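Local coordinates for protein GphF Dehydratase 1 (Archangium violaceum, PDB 6MBF) that probably dehydrates the chain carried by a polyketide synthase and shifts its double bond during gephyronic acid assembly, at residues N69-V81 against P226-G238. Residues are numbered along the deposited sequence; the frame is centred on the assembly and turned at random.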
loop_
_atom_site.group_PDB
_atom_site.type_symbol
_atom_site.label_atom_id
_atom_site.label_comp_id
_atom_site.label_asym_id
_atom_site.label_seq_id
_atom_site.Cartn_x
_atom_site.Cartn_y
_atom_site.Cartn_z
ATOM N N ASN A 69 16.589 -5.463 16.756
ATOM C CA ASN A 69 15.610 -6.250 17.490
ATOM C C ASN A 69 14.362 -6.413 16.636
ATOM O O ASN A 69 14.016 -5.540 15.835
ATOM C CB ASN A 69 15.247 -5.573 18.813
ATOM C CG ASN A 69 16.453 -5.026 19.544
ATOM O OD1 ASN A 69 17.162 -5.758 20.234
ATOM N ND2 ASN A 69 16.686 -3.725 19.408
ATOM N N ALA A 70 13.685 -7.552 16.803
ATOM C CA ALA A 70 12.451 -7.787 16.059
ATOM C C ALA A 70 11.457 -6.653 16.271
ATOM O O ALA A 70 10.720 -6.279 15.351
ATOM C CB ALA A 70 11.833 -9.124 16.470
ATOM N N ALA A 71 11.450 -6.071 17.469
ATOM C CA ALA A 71 10.508 -5.027 17.854
ATOM C C ALA A 71 10.869 -3.646 17.317
ATOM O O ALA A 71 10.105 -2.703 17.537
ATOM C CB ALA A 71 10.405 -4.953 19.379
ATOM N N ASP A 72 12.012 -3.492 16.653
ATOM C CA ASP A 72 12.346 -2.197 16.079
ATOM C C ASP A 72 11.338 -1.821 14.999
ATOM O O ASP A 72 10.712 -2.683 14.374
ATOM C CB ASP A 72 13.756 -2.214 15.492
ATOM C CG ASP A 72 14.828 -2.342 16.555
ATOM O OD1 ASP A 72 16.013 -2.480 16.185
ATOM O OD2 ASP A 72 14.482 -2.323 17.761
ATOM N N THR A 73 11.183 -0.519 14.785
ATOM C CA THR A 73 10.292 -0.042 13.736
ATOM C C THR A 73 10.906 -0.300 12.361
ATOM O O THR A 73 12.126 -0.238 12.185
ATOM C CB THR A 73 10.012 1.447 13.902
ATOM O OG1 THR A 73 11.141 2.193 13.433
ATOM C CG2 THR A 73 9.734 1.800 15.360
ATOM N N LEU A 74 10.054 -0.594 11.387
ATOM C CA LEU A 74 10.462 -0.725 9.995
ATOM C C LEU A 74 10.107 0.557 9.253
ATOM O O LEU A 74 9.011 1.094 9.421
ATOM C CB LEU A 74 9.765 -1.915 9.334
ATOM C CG LEU A 74 9.860 -3.286 10.009
ATOM C CD1 LEU A 74 8.963 -4.297 9.307
ATOM C CD2 LEU A 74 11.292 -3.757 9.995
ATOM N N ILE A 75 11.025 1.039 8.419
ATOM C CA ILE A 75 10.877 2.341 7.779
ATOM C C ILE A 75 11.077 2.207 6.274
ATOM O O ILE A 75 12.007 1.536 5.815
ATOM C CB ILE A 75 11.874 3.359 8.361
ATOM C CG1 ILE A 75 11.636 3.537 9.866
ATOM C CG2 ILE A 75 11.751 4.685 7.642
ATOM C CD1 ILE A 75 12.879 3.971 10.627
ATOM N N VAL A 76 10.202 2.849 5.501
ATOM C CA VAL A 76 10.421 3.027 4.070
ATOM C C VAL A 76 10.295 4.518 3.786
ATOM O O VAL A 76 9.346 5.154 4.249
ATOM C CB VAL A 76 9.424 2.219 3.207
ATOM C CG1 VAL A 76 9.903 2.186 1.763
ATOM C CG2 VAL A 76 9.249 0.792 3.731
ATOM N N GLU A 77 11.252 5.080 3.047
ATOM C CA GLU A 77 11.226 6.503 2.727
ATOM C C GLU A 77 11.445 6.720 1.234
ATOM O O GLU A 77 11.946 5.846 0.522
ATOM C CB GLU A 77 12.290 7.278 3.531
ATOM C CG GLU A 77 12.010 7.352 5.024
ATOM C CD GLU A 77 13.078 8.120 5.782
ATOM O OE1 GLU A 77 12.785 8.620 6.890
ATOM O OE2 GLU A 77 14.210 8.222 5.269
ATOM N N ASP A 78 11.048 7.910 0.769
ATOM C CA ASP A 78 11.375 8.376 -0.583
ATOM C C ASP A 78 10.831 7.432 -1.647
ATOM O O ASP A 78 11.526 7.100 -2.609
ATOM C CB ASP A 78 12.888 8.537 -0.781
ATOM C CG ASP A 78 13.474 9.705 -0.032
ATOM O OD1 ASP A 78 14.676 9.626 0.310
ATOM O OD2 ASP A 78 12.753 10.695 0.205
ATOM N N VAL A 79 9.597 6.966 -1.465
ATOM C CA VAL A 79 9.026 5.982 -2.382
ATOM C C VAL A 79 8.471 6.695 -3.604
ATOM O O VAL A 79 7.707 7.660 -3.485
ATOM C CB VAL A 79 7.930 5.155 -1.694
ATOM C CG1 VAL A 79 7.348 4.131 -2.668
ATOM C CG2 VAL A 79 8.480 4.476 -0.456
ATOM N N THR A 80 8.843 6.205 -4.781
ATOM C CA THR A 80 8.271 6.634 -6.048
ATOM C C THR A 80 7.730 5.410 -6.773
ATOM O O THR A 80 8.423 4.392 -6.872
ATOM C CB THR A 80 9.327 7.353 -6.911
ATOM O OG1 THR A 80 9.741 8.570 -6.269
ATOM C CG2 THR A 80 8.773 7.673 -8.302
ATOM N N VAL A 81 6.494 5.506 -7.265
ATOM C CA VAL A 81 5.927 4.508 -8.172
ATOM C C VAL A 81 6.169 4.979 -9.603
ATOM O O VAL A 81 5.650 6.019 -10.019
ATOM C CB VAL A 81 4.428 4.299 -7.909
ATOM C CG1 VAL A 81 3.838 3.303 -8.905
ATOM C CG2 VAL A 81 4.193 3.851 -6.477
ATOM N N PRO A 226 -1.901 6.240 -5.823
ATOM C CA PRO A 226 -0.680 6.617 -5.091
ATOM C C PRO A 226 0.527 6.555 -6.015
ATOM O O PRO A 226 0.790 5.523 -6.642
ATOM C CB PRO A 226 -0.589 5.569 -3.973
ATOM C CG PRO A 226 -1.952 4.959 -3.886
ATOM C CD PRO A 226 -2.548 5.047 -5.252
ATOM N N LEU A 227 1.239 7.676 -6.124
ATOM C CA LEU A 227 2.461 7.742 -6.914
ATOM C C LEU A 227 3.709 7.903 -6.069
ATOM O O LEU A 227 4.811 7.686 -6.577
ATOM C CB LEU A 227 2.402 8.902 -7.920
ATOM C CG LEU A 227 1.520 8.676 -9.152
ATOM C CD1 LEU A 227 1.916 9.626 -10.276
ATOM C CD2 LEU A 227 1.589 7.221 -9.610
ATOM N N GLY A 228 3.564 8.281 -4.809
ATOM C CA GLY A 228 4.737 8.470 -3.981
ATOM C C GLY A 228 4.341 8.482 -2.527
ATOM O O GLY A 228 3.164 8.576 -2.175
ATOM N N CYS A 229 5.359 8.378 -1.683
ATOM C CA CYS A 229 5.171 8.401 -0.238
ATOM C C CYS A 229 6.487 8.854 0.373
ATOM O O CYS A 229 7.525 8.238 0.107
ATOM C CB CYS A 229 4.783 7.004 0.246
ATOM S SG CYS A 229 4.465 6.842 1.972
ATOM N N ALA A 230 6.461 9.928 1.174
ATOM C CA ALA A 230 7.704 10.402 1.780
ATOM C C ALA A 230 8.222 9.420 2.825
ATOM O O ALA A 230 9.432 9.162 2.892
ATOM C CB ALA A 230 7.518 11.793 2.390
ATOM N N ARG A 231 7.333 8.850 3.637
ATOM C CA ARG A 231 7.773 7.968 4.710
ATOM C C ARG A 231 6.612 7.111 5.179
ATOM O O ARG A 231 5.491 7.602 5.311
ATOM C CB ARG A 231 8.324 8.781 5.884
ATOM C CG ARG A 231 8.926 7.974 7.000
ATOM C CD ARG A 231 9.474 8.933 8.045
ATOM N NE ARG A 231 9.674 8.275 9.330
ATOM C CZ ARG A 231 10.854 7.898 9.804
ATOM N NH1 ARG A 231 11.964 8.122 9.107
ATOM N NH2 ARG A 231 10.924 7.300 10.984
ATOM N N ILE A 232 6.884 5.832 5.421
ATOM C CA ILE A 232 5.974 4.978 6.173
ATOM C C ILE A 232 6.786 4.272 7.252
ATOM O O ILE A 232 7.885 3.779 6.982
ATOM C CB ILE A 232 5.224 3.968 5.278
ATOM C CG1 ILE A 232 4.331 3.071 6.139
ATOM C CG2 ILE A 232 6.188 3.120 4.465
ATOM C CD1 ILE A 232 3.337 2.223 5.340
ATOM N N GLU A 233 6.273 4.274 8.478
ATOM C CA GLU A 233 6.925 3.597 9.589
ATOM C C GLU A 233 5.949 2.628 10.233
ATOM O O GLU A 233 4.799 2.983 10.496
ATOM C CB GLU A 233 7.437 4.600 10.614
ATOM C CG GLU A 233 8.194 3.957 11.744
ATOM C CD GLU A 233 8.944 4.976 12.554
ATOM O OE1 GLU A 233 8.533 6.158 12.542
ATOM O OE2 GLU A 233 9.952 4.598 13.186
ATOM N N LEU A 234 6.399 1.402 10.476
ATOM C CA LEU A 234 5.562 0.358 11.060
ATOM C C LEU A 234 6.126 -0.054 12.413
ATOM O O LEU A 234 7.305 -0.415 12.513
ATOM C CB LEU A 234 5.486 -0.860 10.139
ATOM C CG LEU A 234 4.592 -2.015 10.585
ATOM C CD1 LEU A 234 3.112 -1.616 10.605
ATOM C CD2 LEU A 234 4.796 -3.221 9.679
ATOM N N ARG A 235 5.281 -0.013 13.447
ATOM C CA ARG A 235 5.705 -0.315 14.809
ATOM C C ARG A 235 5.188 -1.638 15.341
ATOM O O ARG A 235 5.651 -2.078 16.399
ATOM C CB ARG A 235 5.253 0.787 15.777
ATOM C CG ARG A 235 5.556 2.187 15.321
ATOM C CD ARG A 235 5.379 3.162 16.468
ATOM N NE ARG A 235 5.942 4.469 16.153
ATOM C CZ ARG A 235 6.377 5.329 17.065
ATOM N NH1 ARG A 235 6.319 5.011 18.351
ATOM N NH2 ARG A 235 6.876 6.500 16.694
ATOM N N ALA A 236 4.205 -2.248 14.689
ATOM C CA ALA A 236 3.703 -3.555 15.089
ATOM C C ALA A 236 3.397 -4.356 13.834
ATOM O O ALA A 236 2.857 -3.812 12.868
ATOM C CB ALA A 236 2.448 -3.432 15.963
ATOM N N ARG A 237 3.759 -5.637 13.843
ATOM C CA ARG A 237 3.554 -6.514 12.700
ATOM C C ARG A 237 2.245 -7.291 12.845
ATOM O O ARG A 237 1.734 -7.494 13.948
ATOM C CB ARG A 237 4.714 -7.500 12.556
ATOM C CG ARG A 237 6.047 -7.000 13.082
ATOM C CD ARG A 237 6.845 -6.239 12.045
ATOM N NE ARG A 237 8.258 -6.166 12.422
ATOM C CZ ARG A 237 9.173 -7.068 12.070
ATOM N NH1 ARG A 237 10.437 -6.931 12.456
ATOM N NH2 ARG A 237 8.825 -8.105 11.321
ATOM N N GLY A 238 1.705 -7.718 11.706
ATOM C CA GLY A 238 0.570 -8.624 11.696
ATOM C C GLY A 238 -0.734 -8.058 12.219
ATOM O O GLY A 238 -1.573 -8.815 12.714
HETATM O O HOH W 1 7.945 -3.395 13.837
#
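Val76 and Ile232 face each other as a hydrogen-bonded pair where strands 73-77 and 231-234 run antiparallel, at 167°. Their side chains lie alongside one another on the face covered by helix 52-65, with Val76 CB 3.6 Å from Ile232 CG2; Ala58 and Leu59 of that helix close over Val76. Two nearly straight backbone bonds, Val76 N to Ile232 O (2.9 Å) and Ile232 N to Val76 O (2.8 Å), zip this pair, and Leu74 with Leu234 repeats the pattern. Leu74 CD1 also lies over one face of the Arg237 guanidinium, 3.7 Å from NE. That arginine, salt-bridged to Glu197, gives Ala70 O only a weak bond, while its NE donates to a water shared with Asp72 O.

The other face mixes Ile75 with three charged side chains; Glu77 and Arg231 are partly exposed, Ile75 and Glu233 buried. CG anti to the backbone N (chi1 -175°) and a chain extended to NE carry the Arg231 guanidinium alongside Glu77. NH1 and Glu77 OE1 form a salt bridge modelled doubtfully short; carboxylate and guanidinium planes stand 59° apart. NH2 reaches Glu233 OE1 at 3.1 Å, from above that carboxylate, and Ile75 CG2 sits over one guanidinium face. A leucine replacing Arg231 would probably leave Glu77 OE1 without its cross-strand charge and cost Glu233 OE1 its bond from NH2, though Glu233 would keep Arg131.

At the corners Asp78 N still donates to Ala230 O, and the ladder continues with Val79 and Cys229; Val81 N donates to Leu227 O at 2.8 Å. Classic bulges at Leu227-Gly228 and Ala230-Arg231, opposite strand 273-284, interrupt the second strand. Strands 73-81 and 224-234 thus join the two halves of the double hotdog fold of polyketide synthase dehydratases.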